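Local coordinates for protein hypothetic aldehyde deformylating oxygenase (Sulfolobus tokodaii, PDB 5V4T) that binds iron(III) in a ferritin-like helical fold and probably acts as an oxidoreductase with aldehyde deformylating oxygenase activity, at residues F6-P9 and Q10-E14; V113-T116 and V117-I121; L187-I191 and Q192-N196; A204-N207 and K208-S212. All coordinates share one frame; numbering follows the deposited sequence.

Contact 1 (F6-P9 and Q10-E14); sequences FSTP and QEIRE
Arg13 grips the carbonyl oxygen of Thr8 side-on, with two nitrogens on one atom. Its NE donates to Thr8 O at 2.9 Å, with an N-H...O angle of 162°. Its NH2 reaches Thr8 O at 3.2 Å in a more bent bond. Thr8 O lies in the guanidinium plane. The bend at chi3 (-90°) turns the head of Arg13 back to the residues before the helix. Pro9 is the N-cap of helix 10-23, and residues 6-9 are the loop that enters it. Arg13 N gives Pro9 O a nearly straight bond of 3.0 Å, while Ile12 N adds a weak one at 3.1 Å. A methionine in place of Arg13 would probably leave Thr8 O without its two side-chain donors and the loop less firmly tied to the first turn. The hydroxyl of Thr8 bonds to Asn4 O. Phe6 CD1 lies over one guanidinium face, 4.0 Å from Arg13 NH1, which sits at the edge of the Phe6 ring; the two planes are 60° apart. Farther out, Thr8 CG2 meets Ile12 CG2 at 3.6 Å, the two side chains crossing at about a right angle. Pro9 CB rests 4.0 Å from Ile12 CG1. Tyr129 also touches Ile12.

Contact 2 (V113-T116 and V117-I121); sequences VLAT and VGLKI
Ala115 meets Leu119, and Val113 meets Val117, one turn apart within helix 98-128. This is a local contact inside one of the long helices of the ferritin-like bundle, near the centre of the chain. Backbone bonds carry it. Leu119 N donates to Ala115 O at 2.8 Å, and Gly118 N to Leu114 O at 3.0 Å. Val117 N reaches Val113 O at 3.2 Å, and Lys120 N reaches Thr116 O at 3.0 Å. The helix widens into a pi-type turn at residues 113-115, just after the iron ligand Glu111. Thr116 OG1 bonds back to Glu111 O. Side chains lean on the same carbonyls. With its CG beside the backbone N (chi1 -70°), Leu119 folds back over the turn before it: CG lies 3.2 Å from Ala115 O, and CD1 lies 4.2 Å from Ala115 CB. Val117 CG2 likewise sits beside its own backbone N and packs 3.5 Å from Val113 O. Lys120 runs away from the turn and forms a salt bridge with Glu124. Several helices surround the segment. Leu119 packs on Ile138, Ile142 and the iron ligand Glu145 of helix 132-155. Ala115 meets Phe23 of helix 10-23. Leu114 faces Ala173 and Val177 of helix 159-179, while Val117 rests on Met198 of helix 191-211.

Contact 3 (L187-I191 and Q192-N196); sequences LGYSI and QELVN
The aliphatic part of Glu193 runs alongside Ser190. Its CB lies 3.8 Å from Ser190 OG. CG stays beside the backbone N (chi1 -69°), which lays the extended chain against the serine. CG then packs near Ser190 CB, and CD lies 4.1 Å from that same Ser190 CB. At the tip, OE1 of Glu193 accepts from a water at 3.1 Å. This water in turn accepts from Ser190 N at 2.9 Å. Ser190 is the N-cap of helix 191-211. Its OG accepts from Glu193 N at 3.1 Å, with an N-H...O angle of 163°. In a full capping box the glutamate would take the serine N-H directly; here the water stands between them. An alanine here in place of Ser190 would probably leave Glu193 N without its capping acceptor and the helix start less well fixed. Ser190 O also takes the bond from Leu194 N, at 3.0 Å. Leu194 CD1 meets Tyr189 CB at 4.1 Å, and its CD2 comes obliquely to the tyrosine ring. The hydroxyl of Tyr189 bonds to Glu124 of helix 98-128. On the outer side of the turn, Gln192 bends at chi2, and its NE2 donates to Asn196 OD1 at 2.9 Å from above the carbonyl plane. Ile191 CG2 packs loosely against Val195 CG2, with Val174 of helix 159-179 touching Val195.

Contact 4 (A204-N207 and K208-S212); sequences ARIN and KILGS
Asn207 O accepts from Gly211 N at 2.9 Å, the shortest bond across this turn. It is bent, with an N-H...O angle of 131°. The bonds before it are straighter: Leu210 N donates to Ile206 O at 3.0 Å and 165°, and Ile209 N to Arg205 O at 3.0 Å. Lys208 N reaches Ala204 O at 3.1 Å. Lys208 O is held by Ser212 OG at 3.1 Å and more weakly by Gly211 N. These bonds form the last turns of helix 191-211, near the end of the modelled chain. Gly211 and Ser212 probably belong to the linker of a C-terminal histidine tag. Ile206 and Leu210 lie side by side and point the same way, with Ile206 CG2 4.0 Å from Leu210 CD1. Both rest on Val163 of helix 159-179. Ile209 keeps CG1 beside its backbone N (chi1 -64°), which sets this carbon 3.4 Å from Arg205 O. Ile209 is buried and touches Val163 and also Leu153 of helix 132-155. Arg205 turns away from the following residues. Its NE bonds to Gly112 O, and its NH2 makes a weak bond to Thr116 OG1, so this helix is tied to helix 98-128 on either side of its pi-type turn.

Contact 2 lies nearest the metal site. The side chain of Ala115 lies about 7 Å from the bound iron. Contact 3 packs on contact 2 through Ile121, whose CG2 lies 3.7 Å from Tyr189 CE2. Contact 1 reaches contact 3, with Ile12 CA 3.7 Å from Leu187 CD2, but does not touch contact 2. Contacts 3 and 4 start and end the same helix, 191-211, with centres about 25 Å apart. Contact 4 meets contact 2 where Thr116 OG1 and Arg205 NH2 come within 3.3 Å; the Arg205 side chain is about 11 Å from the iron. Contacts 1 and 4 lie on opposite sides of the chain's centre, about 39 Å apart between centres.

Contact 1 (F6-P9 and Q10-E14)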
loop_
_atom_site.group_PDB
_atom_site.type_symbol
_atom_site.label_atom_id
_atom_site.label_comp_id
_atom_site.label_asym_id
_atom_site.label_seq_id
_atom_site.Cartn_x
_atom_site.Cartn_y
_atom_site.Cartn_z
ATOM N N PHE A 6 -19.795 1.104 14.678
ATOM C CA PHE A 6 -20.380 -0.153 15.090
ATOM C C PHE A 6 -21.764 -0.380 14.545
ATOM O O PHE A 6 -22.235 -1.537 14.525
ATOM C CB PHE A 6 -20.290 -0.350 16.638
ATOM C CG PHE A 6 -18.941 -0.737 17.091
ATOM C CD1 PHE A 6 -18.394 -1.926 16.674
ATOM C CD2 PHE A 6 -18.176 0.097 17.836
ATOM C CE1 PHE A 6 -17.118 -2.270 17.058
ATOM C CE2 PHE A 6 -16.897 -0.233 18.207
ATOM C CZ PHE A 6 -16.382 -1.430 17.832
ATOM N N SER A 7 -22.415 0.656 14.028
ATOM C CA SER A 7 -23.648 0.434 13.329
ATOM C C SER A 7 -23.461 0.045 11.866
ATOM O O SER A 7 -24.392 -0.289 11.172
ATOM C CB SER A 7 -24.554 1.649 13.502
ATOM O OG SER A 7 -23.955 2.804 13.098
ATOM N N THR A 8 -22.234 0.057 11.387
ATOM C CA THR A 8 -21.909 -0.543 10.103
ATOM C C THR A 8 -22.019 -2.085 10.172
ATOM O O THR A 8 -21.595 -2.691 11.162
ATOM C CB THR A 8 -20.498 -0.046 9.706
ATOM O OG1 THR A 8 -20.472 1.392 9.808
ATOM C CG2 THR A 8 -20.064 -0.513 8.308
ATOM N N PRO A 9 -22.511 -2.720 9.106
ATOM C CA PRO A 9 -22.573 -4.179 9.107
ATOM C C PRO A 9 -21.251 -4.863 9.359
ATOM O O PRO A 9 -20.192 -4.402 8.939
ATOM C CB PRO A 9 -23.168 -4.519 7.737
ATOM C CG PRO A 9 -24.001 -3.319 7.416
ATOM C CD PRO A 9 -23.122 -2.189 7.866
ATOM N N GLN A 10 -21.301 -5.984 10.057
ATOM C CA GLN A 10 -20.105 -6.654 10.461
ATOM C C GLN A 10 -19.188 -7.052 9.307
ATOM O O GLN A 10 -17.991 -6.874 9.401
ATOM C CB GLN A 10 -20.486 -7.888 11.286
ATOM C CG GLN A 10 -19.254 -8.571 11.809
ATOM C CD GLN A 10 -19.614 -9.759 12.658
ATOM O OE1 GLN A 10 -20.168 -9.598 13.736
ATOM N NE2 GLN A 10 -19.336 -10.949 12.166
ATOM N N GLU A 11 -19.725 -7.611 8.244
ATOM C CA GLU A 11 -18.878 -8.028 7.085
ATOM C C GLU A 11 -18.140 -6.840 6.433
ATOM O O GLU A 11 -17.017 -6.956 5.920
ATOM C CB GLU A 11 -19.748 -8.714 6.019
ATOM C CG GLU A 11 -20.121 -10.164 6.307
ATOM C CD GLU A 11 -20.698 -10.890 5.066
ATOM O OE1 GLU A 11 -21.405 -10.259 4.242
ATOM O OE2 GLU A 11 -20.437 -12.103 4.899
ATOM N N ILE A 12 -18.795 -5.694 6.511
ATOM C CA ILE A 12 -18.217 -4.435 5.988
ATOM C C ILE A 12 -17.105 -3.983 6.899
ATOM O O ILE A 12 -15.991 -3.700 6.471
ATOM C CB ILE A 12 -19.284 -3.382 5.886
ATOM C CG1 ILE A 12 -20.416 -3.852 4.964
ATOM C CG2 ILE A 12 -18.642 -2.070 5.405
ATOM C CD1 ILE A 12 -20.016 -4.061 3.529
ATOM N N ARG A 13 -17.338 -3.958 8.208
ATOM C CA ARG A 13 -16.239 -3.703 9.120
ATOM C C ARG A 13 -15.083 -4.669 8.982
ATOM O O ARG A 13 -13.901 -4.254 9.050
ATOM C CB ARG A 13 -16.692 -3.663 10.582
ATOM C CG ARG A 13 -17.536 -2.468 10.935
ATOM C CD ARG A 13 -17.895 -2.454 12.422
ATOM N NE ARG A 13 -19.134 -3.172 12.552
ATOM C CZ ARG A 13 -19.314 -4.280 13.265
ATOM N NH1 ARG A 13 -18.333 -4.816 13.963
ATOM N NH2 ARG A 13 -20.516 -4.823 13.278
ATOM N N GLU A 14 -15.379 -5.967 8.803
ATOM C CA GLU A 14 -14.313 -6.941 8.659
ATOM C C GLU A 14 -13.453 -6.688 7.433
ATOM O O GLU A 14 -12.229 -6.837 7.476
ATOM C CB GLU A 14 -14.859 -8.367 8.561
ATOM C CG GLU A 14 -15.225 -8.828 9.977
ATOM C CD GLU A 14 -15.987 -10.144 10.004
ATOM O OE1 GLU A 14 -16.320 -10.697 8.924
ATOM O OE2 GLU A 14 -16.276 -10.577 11.141
#

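Contact 2 (V113-T116 and V117-I121)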
loop_
_atom_site.group_PDB
_atom_site.type_symbol
_atom_site.label_atom_id
_atom_site.label_comp_id
_atom_site.label_asym_id
_atom_site.label_seq_id
_atom_site.Cartn_x
_atom_site.Cartn_y
_atom_site.Cartn_z
ATOM N N VAL A 113 0.345 0.324 -7.503
ATOM C CA VAL A 113 -0.637 -0.698 -7.933
ATOM C C VAL A 113 -1.473 -1.186 -6.740
ATOM O O VAL A 113 -2.695 -0.916 -6.712
ATOM C CB VAL A 113 0.069 -1.865 -8.609
ATOM C CG1 VAL A 113 -1.003 -2.876 -8.988
ATOM C CG2 VAL A 113 0.790 -1.390 -9.839
ATOM N N LEU A 114 -0.866 -1.806 -5.756
ATOM C CA LEU A 114 -1.595 -2.392 -4.627
ATOM C C LEU A 114 -2.306 -1.340 -3.821
ATOM O O LEU A 114 -3.499 -1.472 -3.581
ATOM C CB LEU A 114 -0.674 -3.194 -3.727
ATOM C CG LEU A 114 -0.266 -4.486 -4.360
ATOM C CD1 LEU A 114 0.950 -4.945 -3.614
ATOM C CD2 LEU A 114 -1.457 -5.466 -4.184
ATOM N N ALA A 115 -1.593 -0.318 -3.388
ATOM C CA ALA A 115 -2.212 0.724 -2.532
ATOM C C ALA A 115 -3.294 1.443 -3.283
ATOM O O ALA A 115 -4.321 1.797 -2.692
ATOM C CB ALA A 115 -1.197 1.712 -1.978
ATOM N N THR A 116 -3.101 1.707 -4.590
ATOM C CA THR A 116 -4.079 2.359 -5.403
ATOM C C THR A 116 -5.420 1.617 -5.364
ATOM O O THR A 116 -6.488 2.217 -5.136
ATOM C CB THR A 116 -3.571 2.536 -6.874
ATOM O OG1 THR A 116 -2.317 3.246 -6.854
ATOM C CG2 THR A 116 -4.605 3.255 -7.695
ATOM N N VAL A 117 -5.362 0.278 -5.481
ATOM C CA VAL A 117 -6.562 -0.555 -5.394
ATOM C C VAL A 117 -7.178 -0.585 -3.979
ATOM O O VAL A 117 -8.386 -0.374 -3.812
ATOM C CB VAL A 117 -6.257 -1.959 -5.895
ATOM C CG1 VAL A 117 -7.416 -2.901 -5.622
ATOM C CG2 VAL A 117 -5.945 -1.869 -7.371
ATOM N N GLY A 118 -6.330 -0.757 -2.981
ATOM C CA GLY A 118 -6.808 -0.842 -1.616
ATOM C C GLY A 118 -7.451 0.454 -1.171
ATOM O O GLY A 118 -8.522 0.485 -0.533
ATOM N N LEU A 119 -6.826 1.564 -1.533
ATOM C CA LEU A 119 -7.337 2.885 -1.167
ATOM C C LEU A 119 -8.646 3.201 -1.909
ATOM O O LEU A 119 -9.569 3.810 -1.358
ATOM C CB LEU A 119 -6.304 3.977 -1.442
ATOM C CG LEU A 119 -5.111 3.927 -0.509
ATOM C CD1 LEU A 119 -3.955 4.773 -0.979
ATOM C CD2 LEU A 119 -5.517 4.344 0.887
ATOM N N LYS A 120 -8.746 2.790 -3.183
ATOM C CA LYS A 120 -10.017 2.912 -3.923
ATOM C C LYS A 120 -11.122 2.199 -3.171
ATOM O O LYS A 120 -12.221 2.753 -2.979
ATOM C CB LYS A 120 -9.869 2.290 -5.327
ATOM C CG LYS A 120 -11.208 1.950 -5.994
ATOM C CD LYS A 120 -10.951 1.079 -7.255
ATOM C CE LYS A 120 -12.207 0.380 -7.779
ATOM N NZ LYS A 120 -13.076 1.469 -8.346
ATOM N N ILE A 121 -10.898 0.977 -2.777
ATOM C CA ILE A 121 -11.919 0.224 -2.068
ATOM C C ILE A 121 -12.259 0.893 -0.739
ATOM O O ILE A 121 -13.407 1.109 -0.421
ATOM C CB ILE A 121 -11.486 -1.219 -1.828
ATOM C CG1 ILE A 121 -11.286 -1.952 -3.173
ATOM C CG2 ILE A 121 -12.444 -1.927 -0.900
ATOM C CD1 ILE A 121 -10.522 -3.237 -2.979
#

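Contact 3 (L187-I191 and Q192-N196)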
loop_
_atom_site.group_PDB
_atom_site.type_symbol
_atom_site.label_atom_id
_atom_site.label_comp_id
_atom_site.label_asym_id
_atom_site.label_seq_id
_atom_site.Cartn_x
_atom_site.Cartn_y
_atom_site.Cartn_z
ATOM N N LEU A 187 -17.607 -6.864 0.497
ATOM C CA LEU A 187 -17.763 -5.449 0.259
ATOM C C LEU A 187 -18.404 -5.149 -1.097
ATOM O O LEU A 187 -18.633 -3.987 -1.403
ATOM C CB LEU A 187 -16.420 -4.738 0.360
ATOM C CG LEU A 187 -15.557 -4.973 1.607
ATOM C CD1 LEU A 187 -14.288 -4.145 1.635
ATOM C CD2 LEU A 187 -16.340 -4.724 2.861
ATOM N N GLY A 188 -18.686 -6.179 -1.901
ATOM C CA GLY A 188 -19.406 -5.987 -3.164
ATOM C C GLY A 188 -18.496 -5.913 -4.406
ATOM O O GLY A 188 -18.979 -5.721 -5.504
ATOM N N TYR A 189 -17.214 -6.175 -4.246
ATOM C CA TYR A 189 -16.223 -6.094 -5.341
ATOM C C TYR A 189 -16.010 -7.450 -5.979
ATOM O O TYR A 189 -16.105 -8.469 -5.319
ATOM C CB TYR A 189 -14.889 -5.592 -4.827
ATOM C CG TYR A 189 -15.011 -4.166 -4.390
ATOM C CD1 TYR A 189 -14.806 -3.134 -5.293
ATOM C CD2 TYR A 189 -15.397 -3.826 -3.107
ATOM C CE1 TYR A 189 -14.994 -1.817 -4.944
ATOM C CE2 TYR A 189 -15.589 -2.490 -2.750
ATOM C CZ TYR A 189 -15.365 -1.503 -3.663
ATOM O OH TYR A 189 -15.577 -0.178 -3.283
ATOM N N SER A 190 -15.757 -7.399 -7.278
ATOM C CA SER A 190 -15.343 -8.548 -8.057
ATOM C C SER A 190 -13.824 -8.650 -8.054
ATOM O O SER A 190 -13.188 -7.687 -8.472
ATOM C CB SER A 190 -15.779 -8.358 -9.473
ATOM O OG SER A 190 -15.056 -9.195 -10.340
ATOM N N ILE A 191 -13.271 -9.776 -7.637
ATOM C CA ILE A 191 -11.818 -9.974 -7.662
ATOM C C ILE A 191 -11.306 -9.854 -9.101
ATOM O O ILE A 191 -10.279 -9.190 -9.334
ATOM C CB ILE A 191 -11.366 -11.294 -7.047
ATOM C CG1 ILE A 191 -11.764 -11.368 -5.574
ATOM C CG2 ILE A 191 -9.866 -11.515 -7.158
ATOM C CD1 ILE A 191 -10.846 -10.493 -4.701
ATOM N N GLN A 192 -11.991 -10.487 -10.078
ATOM C CA GLN A 192 -11.594 -10.266 -11.458
ATOM C C GLN A 192 -11.521 -8.804 -11.896
ATOM O O GLN A 192 -10.550 -8.387 -12.607
ATOM C CB GLN A 192 -12.487 -11.026 -12.466
ATOM C CG GLN A 192 -11.925 -10.988 -13.911
ATOM C CD GLN A 192 -10.566 -11.689 -14.014
ATOM O OE1 GLN A 192 -10.488 -12.923 -13.848
ATOM N NE2 GLN A 192 -9.480 -10.932 -14.302
ATOM N N GLU A 193 -12.492 -7.991 -11.535
ATOM C CA GLU A 193 -12.513 -6.571 -11.933
ATOM C C GLU A 193 -11.340 -5.861 -11.244
ATOM O O GLU A 193 -10.729 -5.029 -11.844
ATOM C CB GLU A 193 -13.830 -5.810 -11.666
ATOM C CG GLU A 193 -14.962 -6.261 -12.557
ATOM C CD GLU A 193 -16.272 -5.494 -12.343
ATOM O OE1 GLU A 193 -16.294 -4.507 -11.570
ATOM O OE2 GLU A 193 -17.296 -5.906 -12.949
ATOM N N LEU A 194 -11.048 -6.231 -10.023
ATOM C CA LEU A 194 -9.888 -5.626 -9.323
ATOM C C LEU A 194 -8.577 -5.988 -9.964
ATOM O O LEU A 194 -7.723 -5.128 -10.133
ATOM C CB LEU A 194 -9.885 -6.078 -7.852
ATOM C CG LEU A 194 -10.975 -5.494 -7.027
ATOM C CD1 LEU A 194 -10.891 -6.098 -5.652
ATOM C CD2 LEU A 194 -11.036 -3.974 -6.953
ATOM N N VAL A 195 -8.383 -7.255 -10.350
ATOM C CA VAL A 195 -7.212 -7.656 -11.088
ATOM C C VAL A 195 -7.141 -6.983 -12.461
ATOM O O VAL A 195 -6.075 -6.551 -12.873
ATOM C CB VAL A 195 -7.129 -9.215 -11.225
ATOM C CG1 VAL A 195 -6.001 -9.645 -12.145
ATOM C CG2 VAL A 195 -6.973 -9.836 -9.818
ATOM N N ASN A 196 -8.290 -6.814 -13.146
ATOM C CA ASN A 196 -8.279 -6.025 -14.381
ATOM C C ASN A 196 -7.791 -4.610 -14.166
ATOM O O ASN A 196 -7.049 -4.101 -14.994
ATOM C CB ASN A 196 -9.635 -6.005 -15.117
ATOM C CG ASN A 196 -10.120 -7.390 -15.504
ATOM O OD1 ASN A 196 -9.360 -8.351 -15.580
ATOM N ND2 ASN A 196 -11.407 -7.493 -15.691
HETATM O O HOH W 1 -15.963 -4.843 -8.545
#

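Contact 4 (A204-N207 and K208-S212)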
loop_
_atom_site.group_PDB
_atom_site.type_symbol
_atom_site.label_atom_id
_atom_site.label_comp_id
_atom_site.label_asym_id
_atom_site.label_seq_id
_atom_site.Cartn_x
_atom_site.Cartn_y
_atom_site.Cartn_z
ATOM N N ALA A 204 -0.017 1.621 -16.941
ATOM C CA ALA A 204 0.143 3.075 -16.756
ATOM C C ALA A 204 1.492 3.419 -16.129
ATOM O O ALA A 204 2.133 4.351 -16.554
ATOM C CB ALA A 204 -0.968 3.559 -15.841
ATOM N N ARG A 205 1.912 2.664 -15.118
ATOM C CA ARG A 205 3.180 2.947 -14.451
ATOM C C ARG A 205 4.319 2.674 -15.390
ATOM O O ARG A 205 5.262 3.486 -15.482
ATOM C CB ARG A 205 3.385 2.190 -13.157
ATOM C CG ARG A 205 2.229 2.320 -12.137
ATOM C CD ARG A 205 1.818 3.767 -11.796
ATOM N NE ARG A 205 0.694 3.772 -10.807
ATOM C CZ ARG A 205 0.009 4.867 -10.389
ATOM N NH1 ARG A 205 0.278 6.054 -10.921
ATOM N NH2 ARG A 205 -0.967 4.777 -9.464
ATOM N N ILE A 206 4.235 1.566 -16.118
ATOM C CA ILE A 206 5.253 1.278 -17.138
ATOM C C ILE A 206 5.310 2.333 -18.223
ATOM O O ILE A 206 6.395 2.757 -18.633
ATOM C CB ILE A 206 5.086 -0.134 -17.740
ATOM C CG1 ILE A 206 5.395 -1.171 -16.667
ATOM C CG2 ILE A 206 5.950 -0.257 -19.000
ATOM C CD1 ILE A 206 5.027 -2.585 -17.026
ATOM N N ASN A 207 4.167 2.766 -18.723
ATOM C CA ASN A 207 4.159 3.842 -19.670
ATOM C C ASN A 207 4.846 5.126 -19.178
ATOM O O ASN A 207 5.550 5.812 -19.944
ATOM C CB ASN A 207 2.761 4.137 -20.076
ATOM C CG ASN A 207 2.157 3.030 -20.933
ATOM O OD1 ASN A 207 2.870 2.178 -21.431
ATOM N ND2 ASN A 207 0.862 3.120 -21.184
ATOM N N LYS A 208 4.643 5.440 -17.907
ATOM C CA LYS A 208 5.226 6.645 -17.325
ATOM C C LYS A 208 6.754 6.496 -17.200
ATOM O O LYS A 208 7.501 7.427 -17.512
ATOM C CB LYS A 208 4.632 6.878 -15.957
ATOM C CG LYS A 208 3.406 7.761 -16.003
ATOM C CD LYS A 208 3.835 9.235 -16.034
ATOM C CE LYS A 208 2.922 10.156 -15.246
ATOM N NZ LYS A 208 2.785 11.475 -15.933
ATOM N N ILE A 209 7.198 5.301 -16.811
ATOM C CA ILE A 209 8.637 4.976 -16.758
ATOM C C ILE A 209 9.296 5.153 -18.151
ATOM O O ILE A 209 10.372 5.753 -18.284
ATOM C CB ILE A 209 8.972 3.586 -16.218
ATOM C CG1 ILE A 209 8.549 3.423 -14.731
ATOM C CG2 ILE A 209 10.425 3.228 -16.412
ATOM C CD1 ILE A 209 8.513 2.016 -14.305
ATOM N N LEU A 210 8.637 4.616 -19.172
ATOM C CA LEU A 210 9.141 4.728 -20.528
ATOM C C LEU A 210 9.063 6.125 -21.127
ATOM O O LEU A 210 9.827 6.423 -22.041
ATOM C CB LEU A 210 8.500 3.663 -21.428
ATOM C CG LEU A 210 8.937 2.274 -21.012
ATOM C CD1 LEU A 210 8.253 1.252 -21.891
ATOM C CD2 LEU A 210 10.413 1.977 -21.049
ATOM N N GLY A 211 8.167 6.947 -20.621
ATOM C CA GLY A 211 8.003 8.326 -21.088
ATOM C C GLY A 211 8.855 9.380 -20.436
ATOM O O GLY A 211 8.838 10.505 -20.920
ATOM N N SER A 212 9.636 9.047 -19.390
ATOM C CA SER A 212 10.410 10.060 -18.618
ATOM C C SER A 212 11.542 10.723 -19.379
ATOM O O SER A 212 12.252 9.990 -20.060
ATOM C CB SER A 212 11.055 9.439 -17.397
ATOM O OG SER A 212 10.086 8.804 -16.619
#